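Local atomic coordinates of TATA-box-binding protein (Methanococcus jannaschii, PDB entry 2Z8U), a protein that probably binds the TATA box element of archaeal promoters as a general factor for transcription initiation by RNA polymerase. Residues Pro119-Ile124 with Thr131-Glu136; Thr163-Lys166 with Asp170-Arg173; Ile28-Val33 with Ala40-Glu45. All blocks are in the same frame, centred on the assembly; numbering follows the deposited sequence.

Interactions 1 and 3 are counterparts in the two repeats of the TBP saddle: in each, the start of a short helix meets the tyrosine of the chain that follows it, and strands 131-133 and 40-41 are the outermost of this chain's antiparallel sheet. The centres of interactions 1 and 3 lie about 46 Å apart, on opposite sides of the chain's centre. Interaction 2 belongs to the second repeat, like interaction 1, but sits about 11 Å from the chain's centre; its centre is about 22 Å from that of interaction 1 and about 34 Å from that of interaction 3. Interaction 1 and, weakly, interaction 2 reach the second subunit; no other chain of the assembly touches interaction 3.

Interaction 1. Residues Pro119-Ile124 with Thr131-Glu136; sequences PNLDDI and TEYEPE
The ring of Tyr133 is held between two carbons: Leu121 CB stands over the centre of one face, 3.7 Å from the ring centroid, and Pro135 CD lies over the opposite face, 3.6 Å above the plane. At the edge, in the ring plane, Asp122 OD2 comes to 3.4 Å from Tyr133 CE2, its carboxylate turned 71° from the ring. The approach of Leu121 CB is nearly along the ring normal, 13° off it, a CH-pi contact. With CG anti to the carbonyl carbon (chi1 -60°), Leu121 also brings CD1 to 3.5 Å from Tyr133 CE1. The carboxylate oxygen at the C-H edge probably meets the positive rim of the ring and not its electron-rich face. This is the second repeat of the TBP fold, where helix 121-127 is followed, after a short turn, by strand 131-133, the outermost of this chain's sheet at that end; Leu121, Ile124 and Thr131 all rest on Leu141 of the adjoining strand 141-146. Nearer the turn between them, Ile124 CG2 and Thr131 CG2 meet at 4.3 Å, while Thr131 OG1 is hydrogen-bonded to Val128 O. On the strand, Tyr133 N donates to Glu132 OE1 (3.0 Å) at its anti lone pair, and the same oxygen accepts from Asn17 ND2 of the second subunit.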
loop_
_atom_site.group_PDB
_atom_site.type_symbol
_atom_site.label_atom_id
_atom_site.label_comp_id
_atom_site.label_asym_id
_atom_site.label_seq_id
_atom_site.Cartn_x
_atom_site.Cartn_y
_atom_site.Cartn_z
ATOM N N PRO B 119 -5.247 24.891 -25.820
ATOM C CA PRO B 119 -4.908 23.463 -25.878
ATOM C C PRO B 119 -6.111 22.531 -25.799
ATOM O O PRO B 119 -7.127 22.861 -25.165
ATOM C CB PRO B 119 -4.011 23.269 -24.641
ATOM C CG PRO B 119 -4.429 24.320 -23.717
ATOM C CD PRO B 119 -4.762 25.509 -24.563
ATOM N N ASN B 120 -6.010 21.394 -26.475
ATOM C CA ASN B 120 -6.999 20.328 -26.335
ATOM C C ASN B 120 -6.556 19.500 -25.140
ATOM O O ASN B 120 -5.705 18.614 -25.257
ATOM C CB ASN B 120 -7.115 19.477 -27.620
ATOM C CG ASN B 120 -8.265 18.463 -27.570
ATOM O OD1 ASN B 120 -8.882 18.150 -28.600
ATOM N ND2 ASN B 120 -8.540 17.929 -26.397
ATOM N N LEU B 121 -7.113 19.825 -23.978
ATOM C CA LEU B 121 -6.751 19.149 -22.734
ATOM C C LEU B 121 -7.027 17.624 -22.732
ATOM O O LEU B 121 -6.259 16.864 -22.151
ATOM C CB LEU B 121 -7.400 19.859 -21.540
ATOM C CG LEU B 121 -7.004 21.338 -21.354
ATOM C CD1 LEU B 121 -7.657 21.925 -20.115
ATOM C CD2 LEU B 121 -5.485 21.515 -21.311
ATOM N N ASP B 122 -8.115 17.192 -23.364
ATOM C CA ASP B 122 -8.413 15.754 -23.487
ATOM C C ASP B 122 -7.315 15.019 -24.263
ATOM O O ASP B 122 -6.892 13.939 -23.866
ATOM C CB ASP B 122 -9.788 15.535 -24.136
ATOM C CG ASP B 122 -10.931 15.932 -23.214
ATOM O OD1 ASP B 122 -11.666 16.875 -23.562
ATOM O OD2 ASP B 122 -11.075 15.322 -22.125
ATOM N N ASP B 123 -6.846 15.630 -25.353
ATOM C CA ASP B 123 -5.686 15.121 -26.100
ATOM C C ASP B 123 -4.451 14.969 -25.228
ATOM O O ASP B 123 -3.801 13.928 -25.252
ATOM C CB ASP B 123 -5.348 16.033 -27.291
ATOM C CG ASP B 123 -6.262 15.816 -28.479
ATOM O OD1 ASP B 123 -7.057 14.849 -28.467
ATOM O OD2 ASP B 123 -6.176 16.622 -29.439
ATOM N N ILE B 124 -4.142 16.008 -24.455
ATOM C CA ILE B 124 -2.964 16.024 -23.605
ATOM C C ILE B 124 -3.103 14.941 -22.516
ATOM O O ILE B 124 -2.154 14.208 -22.241
ATOM C CB ILE B 124 -2.699 17.450 -22.997
ATOM C CG1 ILE B 124 -2.277 18.458 -24.081
ATOM C CG2 ILE B 124 -1.610 17.419 -21.902
ATOM C CD1 ILE B 124 -2.350 19.914 -23.620
ATOM N N THR B 131 -0.128 13.201 -16.436
ATOM C CA THR B 131 -1.128 14.278 -16.513
ATOM C C THR B 131 -2.452 13.766 -15.963
ATOM O O THR B 131 -2.729 12.569 -16.035
ATOM C CB THR B 131 -1.318 14.821 -17.961
ATOM O OG1 THR B 131 -1.745 13.768 -18.826
ATOM C CG2 THR B 131 -0.013 15.418 -18.494
ATOM N N GLU B 132 -3.241 14.659 -15.375
ATOM C CA GLU B 132 -4.639 14.354 -15.041
ATOM C C GLU B 132 -5.531 15.506 -15.416
ATOM O O GLU B 132 -5.109 16.669 -15.404
ATOM C CB GLU B 132 -4.869 14.048 -13.555
ATOM C CG GLU B 132 -4.991 12.556 -13.225
ATOM C CD GLU B 132 -6.228 11.827 -13.780
ATOM O OE1 GLU B 132 -7.105 12.426 -14.455
ATOM O OE2 GLU B 132 -6.319 10.617 -13.493
ATOM N N TYR B 133 -6.774 15.163 -15.727
ATOM C CA TYR B 133 -7.752 16.120 -16.199
ATOM C C TYR B 133 -9.108 15.558 -15.868
ATOM O O TYR B 133 -9.452 14.439 -16.304
ATOM C CB TYR B 133 -7.588 16.334 -17.702
ATOM C CG TYR B 133 -8.571 17.290 -18.322
ATOM C CD1 TYR B 133 -8.686 18.591 -17.859
ATOM C CD2 TYR B 133 -9.369 16.898 -19.398
ATOM C CE1 TYR B 133 -9.593 19.491 -18.441
ATOM C CE2 TYR B 133 -10.270 17.784 -19.989
ATOM C CZ TYR B 133 -10.379 19.075 -19.501
ATOM O OH TYR B 133 -11.265 19.967 -20.080
ATOM N N GLU B 134 -9.858 16.305 -15.066
ATOM C CA GLU B 134 -11.212 15.938 -14.679
ATOM C C GLU B 134 -12.011 17.210 -14.542
ATOM O O GLU B 134 -12.161 17.704 -13.422
ATOM C CB GLU B 134 -11.202 15.226 -13.322
ATOM C CG GLU B 134 -11.101 13.756 -13.394
ATOM C CD GLU B 134 -12.379 13.103 -13.891
ATOM O OE1 GLU B 134 -13.494 13.448 -13.429
ATOM O OE2 GLU B 134 -12.255 12.233 -14.756
ATOM N N PRO B 135 -12.504 17.764 -15.679
ATOM C CA PRO B 135 -13.141 19.091 -15.647
ATOM C C PRO B 135 -14.324 19.230 -14.680
ATOM O O PRO B 135 -14.593 20.328 -14.211
ATOM C CB PRO B 135 -13.564 19.339 -17.111
ATOM C CG PRO B 135 -13.423 18.047 -17.813
ATOM C CD PRO B 135 -12.447 17.208 -17.046
ATOM N N GLU B 136 -15.001 18.131 -14.364
ATOM C CA GLU B 136 -16.096 18.159 -13.386
ATOM C C GLU B 136 -15.600 18.329 -11.946
ATOM O O GLU B 136 -16.380 18.686 -11.058
ATOM C CB GLU B 136 -16.963 16.900 -13.499
ATOM C CG GLU B 136 -16.160 15.609 -13.618
ATOM C CD GLU B 136 -16.881 14.413 -13.065
ATOM O OE1 GLU B 136 -16.546 14.006 -11.930
ATOM O OE2 GLU B 136 -17.787 13.884 -13.756
#

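Interaction 2. Residues Thr163-Lys166 with Asp170-Arg173; sequences TGLK and DAKR
Leu165 has CG anti to its carbonyl carbon (chi1 -73°), which directs the branch toward helix 168-183, where CD1 meets Ala171 CB and CD2 lies against Ala171 N and CA; Asp170, with CG likewise anti to its carbonyl carbon (chi1 -82°), turns its carboxylate back toward the backbone of Lys166. The contact closes the beta-to-alpha connection of the second TBP repeat, in which strand 159-163 leaves the saddle sheet and the chain turns into the long helix lying on it. Leu165 CD1 is 3.7 Å from the methyl Ala171 CB. The other branch is pressed harder: Leu165 CD2 is 3.5 Å from Ala171 CA, tighter than usual van der Waals contact, and it also reaches Asp170 CB at 3.9 Å. The leucine continues onto Met109 and Ala111 of strand 105-114, joining helix to sheet. Gly164 just before it has a positive phi, where a side chain would jam against the carbonyl oxygen of Thr163.

The polar half of the contact runs through one water. It accepts from Lys166 N at 2.8 Å and donates to Asp170 OD2 at 2.7 Å, so the loop amide and the helix carboxylate are bridged without touching directly. The side chain of Lys166 leads away from the helix, and its NZ is hydrogen-bonded to Gln107 O. Asp170 uses its two oxygens on different partners, since OD1 is held by Arg173 one turn along the helix. This salt bridge should favour the charged form of Asp170, and Arg173 NH2 has a second acid, Asp147. Arg173 NH1 stands 2.7 Å from Asp170 OD1 in a distinctly bent bond; the oxygen lies in the guanidinium plane, yet the nitrogen meets it from above the carboxylate plane, 48° out of it.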
loop_
_atom_site.group_PDB
_atom_site.type_symbol
_atom_site.label_atom_id
_atom_site.label_comp_id
_atom_site.label_asym_id
_atom_site.label_seq_id
_atom_site.Cartn_x
_atom_site.Cartn_y
_atom_site.Cartn_z
ATOM N N THR B 163 4.009 25.927 -10.349
ATOM C CA THR B 163 4.207 26.080 -8.895
ATOM C C THR B 163 5.312 25.161 -8.396
ATOM O O THR B 163 5.742 24.253 -9.109
ATOM C CB THR B 163 2.894 25.859 -8.090
ATOM O OG1 THR B 163 2.503 24.479 -8.145
ATOM C CG2 THR B 163 1.739 26.683 -8.664
ATOM N N GLY B 164 5.790 25.386 -7.175
ATOM C CA GLY B 164 6.850 24.553 -6.627
ATOM C C GLY B 164 8.240 25.017 -7.012
ATOM O O GLY B 164 9.239 24.367 -6.691
ATOM N N LEU B 165 8.302 26.168 -7.672
ATOM C CA LEU B 165 9.553 26.752 -8.161
ATOM C C LEU B 165 10.484 27.300 -7.093
ATOM O O LEU B 165 10.034 27.939 -6.154
ATOM C CB LEU B 165 9.229 27.905 -9.094
ATOM C CG LEU B 165 8.697 27.491 -10.454
ATOM C CD1 LEU B 165 7.930 28.644 -11.070
ATOM C CD2 LEU B 165 9.858 27.057 -11.315
ATOM N N LYS B 166 11.787 27.085 -7.282
ATOM C CA LYS B 166 12.820 27.639 -6.401
ATOM C C LYS B 166 13.554 28.816 -7.033
ATOM O O LYS B 166 14.313 29.522 -6.353
ATOM C CB LYS B 166 13.820 26.554 -6.006
ATOM C CG LYS B 166 13.156 25.315 -5.418
ATOM C CD LYS B 166 12.858 25.525 -3.944
ATOM C CE LYS B 166 12.043 24.368 -3.369
ATOM N NZ LYS B 166 11.756 24.602 -1.936
ATOM N N ASP B 170 14.698 28.315 -13.097
ATOM C CA ASP B 170 13.915 27.073 -13.157
ATOM C C ASP B 170 12.546 27.261 -13.812
ATOM O O ASP B 170 12.035 26.332 -14.411
ATOM C CB ASP B 170 13.696 26.467 -11.772
ATOM C CG ASP B 170 14.879 25.655 -11.280
ATOM O OD1 ASP B 170 15.798 25.343 -12.071
ATOM O OD2 ASP B 170 14.894 25.354 -10.073
ATOM N N ALA B 171 11.932 28.433 -13.656
ATOM C CA ALA B 171 10.612 28.693 -14.271
ATOM C C ALA B 171 10.705 28.662 -15.787
ATOM O O ALA B 171 9.820 28.120 -16.480
ATOM C CB ALA B 171 10.047 30.051 -13.805
ATOM N N LYS B 172 11.783 29.264 -16.286
ATOM C CA LYS B 172 12.106 29.281 -17.715
ATOM C C LYS B 172 12.337 27.872 -18.254
ATOM O O LYS B 172 11.822 27.519 -19.314
ATOM C CB LYS B 172 13.347 30.141 -17.966
ATOM C CG LYS B 172 13.091 31.642 -17.950
ATOM C CD LYS B 172 14.408 32.410 -17.980
ATOM C CE LYS B 172 14.182 33.883 -17.748
ATOM N NZ LYS B 172 15.482 34.608 -17.632
ATOM N N ARG B 173 13.116 27.077 -17.522
ATOM C CA ARG B 173 13.402 25.679 -17.880
ATOM C C ARG B 173 12.133 24.821 -17.921
ATOM O O ARG B 173 11.992 23.937 -18.775
ATOM C CB ARG B 173 14.376 25.071 -16.874
ATOM C CG ARG B 173 15.725 25.762 -16.787
ATOM C CD ARG B 173 16.642 25.071 -15.763
ATOM N NE ARG B 173 16.584 23.616 -15.880
ATOM C CZ ARG B 173 16.339 22.773 -14.877
ATOM N NH1 ARG B 173 16.142 23.217 -13.638
ATOM N NH2 ARG B 173 16.296 21.471 -15.116
HETATM O O HOH W 1 12.421 25.087 -9.070
#

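Interaction 3. Residues Ile28-Val33 with Ala40-Glu45; sequences IDLEEV and AEYEPE
Tyr42 and Leu30 carry most of this contact, their side chains meeting at about a right angle. Leu30 CB sits above the ring plane, offset toward the rim, and comes to 3.5 Å from Tyr42 CZ; its approach to the ring centroid is a CH-pi contact, 24° off the ring normal. Leu30 CD1 follows at 3.8 Å from Tyr42 CE1. Tyr42 CG lies anti to the backbone N (chi1 -179°), which carries the ring out from its own chain to the helix start; on the opposite face Pro44 CD covers the ring centre. Glu31 adds its backbone, with N lying 3.8 Å from Tyr42 CE2. Were Tyr42 an alanine, Leu30 CB and Pro44 CD would probably face a gap, and the weak hydrogen bond between Arg65 NH2 and the tyrosine hydroxyl would be lost. Asp29 caps the helix start: its OD1 accepts from Glu32 N at 3.3 Å, met from well above the carboxylate plane. In the first TBP repeat the contact brings helix 30-36 against the chain running on from strand 40-41, outermost in this chain's sheet, with Val33 and Tyr42 both resting on Leu50 of the adjoining strand 50-54.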
loop_
_atom_site.group_PDB
_atom_site.type_symbol
_atom_site.label_atom_id
_atom_site.label_comp_id
_atom_site.label_asym_id
_atom_site.label_seq_id
_atom_site.Cartn_x
_atom_site.Cartn_y
_atom_site.Cartn_z
ATOM N N ILE B 28 12.989 34.061 20.246
ATOM C CA ILE B 28 12.194 35.277 20.122
ATOM C C ILE B 28 10.989 35.202 21.051
ATOM O O ILE B 28 10.266 34.203 21.071
ATOM C CB ILE B 28 11.675 35.468 18.656
ATOM C CG1 ILE B 28 12.779 35.209 17.602
ATOM C CG2 ILE B 28 10.981 36.842 18.495
ATOM C CD1 ILE B 28 13.433 36.451 16.983
ATOM N N ASP B 29 10.788 36.258 21.831
ATOM C CA ASP B 29 9.670 36.313 22.766
ATOM C C ASP B 29 8.447 36.739 21.973
ATOM O O ASP B 29 8.239 37.918 21.752
ATOM C CB ASP B 29 10.024 37.306 23.889
ATOM C CG ASP B 29 8.922 37.511 24.912
ATOM O OD1 ASP B 29 7.747 37.113 24.721
ATOM O OD2 ASP B 29 9.280 38.089 25.964
ATOM N N LEU B 30 7.626 35.777 21.559
ATOM C CA LEU B 30 6.444 36.093 20.716
ATOM C C LEU B 30 5.338 36.903 21.418
ATOM O O LEU B 30 4.599 37.641 20.756
ATOM C CB LEU B 30 5.863 34.803 20.109
ATOM C CG LEU B 30 6.827 34.051 19.171
ATOM C CD1 LEU B 30 6.170 32.798 18.646
ATOM C CD2 LEU B 30 7.300 34.956 18.008
ATOM N N GLU B 31 5.213 36.762 22.739
ATOM C CA GLU B 31 4.284 37.617 23.489
ATOM C C GLU B 31 4.617 39.124 23.316
ATOM O O GLU B 31 3.722 39.943 23.103
ATOM C CB GLU B 31 4.209 37.223 24.967
ATOM C CG GLU B 31 3.313 38.179 25.794
ATOM C CD GLU B 31 3.109 37.750 27.233
ATOM O OE1 GLU B 31 3.817 36.817 27.692
ATOM O OE2 GLU B 31 2.228 38.347 27.906
ATOM N N GLU B 32 5.896 39.480 23.407
ATOM C CA GLU B 32 6.326 40.857 23.193
ATOM C C GLU B 32 6.209 41.285 21.729
ATOM O O GLU B 32 5.887 42.428 21.455
ATOM C CB GLU B 32 7.754 41.066 23.699
ATOM C CG GLU B 32 7.822 41.156 25.228
ATOM C CD GLU B 32 9.160 41.657 25.732
ATOM O OE1 GLU B 32 10.081 41.848 24.911
ATOM O OE2 GLU B 32 9.284 41.853 26.960
ATOM N N VAL B 33 6.459 40.370 20.791
ATOM C CA VAL B 33 6.232 40.658 19.349
ATOM C C VAL B 33 4.753 41.007 19.140
ATOM O O VAL B 33 4.412 42.007 18.488
ATOM C CB VAL B 33 6.682 39.462 18.455
ATOM C CG1 VAL B 33 6.365 39.700 16.988
ATOM C CG2 VAL B 33 8.177 39.203 18.615
ATOM N N ALA B 40 -1.418 41.316 14.511
ATOM C CA ALA B 40 -0.738 40.081 14.931
ATOM C C ALA B 40 -1.728 39.135 15.569
ATOM O O ALA B 40 -2.519 39.538 16.437
ATOM C CB ALA B 40 0.408 40.378 15.904
ATOM N N GLU B 41 -1.701 37.889 15.123
ATOM C CA GLU B 41 -2.505 36.820 15.710
ATOM C C GLU B 41 -1.558 35.848 16.411
ATOM O O GLU B 41 -0.674 35.256 15.761
ATOM C CB GLU B 41 -3.291 36.108 14.611
ATOM C CG GLU B 41 -4.260 35.036 15.111
ATOM C CD GLU B 41 -4.969 34.269 13.986
ATOM O OE1 GLU B 41 -4.699 34.534 12.794
ATOM O OE2 GLU B 41 -5.807 33.391 14.303
ATOM N N TYR B 42 -1.717 35.703 17.725
ATOM C CA TYR B 42 -0.877 34.792 18.507
ATOM C C TYR B 42 -1.670 34.066 19.590
ATOM O O TYR B 42 -2.125 34.685 20.548
ATOM C CB TYR B 42 0.315 35.547 19.125
ATOM C CG TYR B 42 1.267 34.691 19.937
ATOM C CD1 TYR B 42 1.846 33.539 19.395
ATOM C CD2 TYR B 42 1.608 35.047 21.239
ATOM C CE1 TYR B 42 2.723 32.757 20.138
ATOM C CE2 TYR B 42 2.488 34.278 21.986
ATOM C CZ TYR B 42 3.047 33.135 21.423
ATOM O OH TYR B 42 3.918 32.358 22.168
ATOM N N GLU B 43 -1.835 32.757 19.420
ATOM C CA GLU B 43 -2.579 31.914 20.367
ATOM C C GLU B 43 -1.708 30.710 20.687
ATOM O O GLU B 43 -1.852 29.653 20.059
ATOM C CB GLU B 43 -3.896 31.436 19.747
ATOM C CG GLU B 43 -4.473 32.334 18.650
ATOM C CD GLU B 43 -5.664 33.156 19.114
ATOM O OE1 GLU B 43 -6.283 33.827 18.255
ATOM O OE2 GLU B 43 -5.992 33.127 20.322
ATOM N N PRO B 44 -0.769 30.874 21.635
ATOM C CA PRO B 44 0.264 29.863 21.887
ATOM C C PRO B 44 -0.266 28.503 22.365
ATOM O O PRO B 44 0.395 27.482 22.165
ATOM C CB PRO B 44 1.149 30.515 22.953
ATOM C CG PRO B 44 0.307 31.580 23.579
ATOM C CD PRO B 44 -0.619 32.056 22.508
ATOM N N GLU B 45 -1.450 28.496 22.978
ATOM C CA GLU B 45 -2.096 27.259 23.403
ATOM C C GLU B 45 -2.677 26.471 22.227
ATOM O O GLU B 45 -2.879 25.264 22.322
ATOM C CB GLU B 45 -3.179 27.559 24.440
ATOM C CG GLU B 45 -2.680 28.391 25.618
ATOM C CD GLU B 45 -1.445 27.789 26.274
ATOM O OE1 GLU B 45 -1.580 26.735 26.932
ATOM O OE2 GLU B 45 -0.343 28.369 26.132
#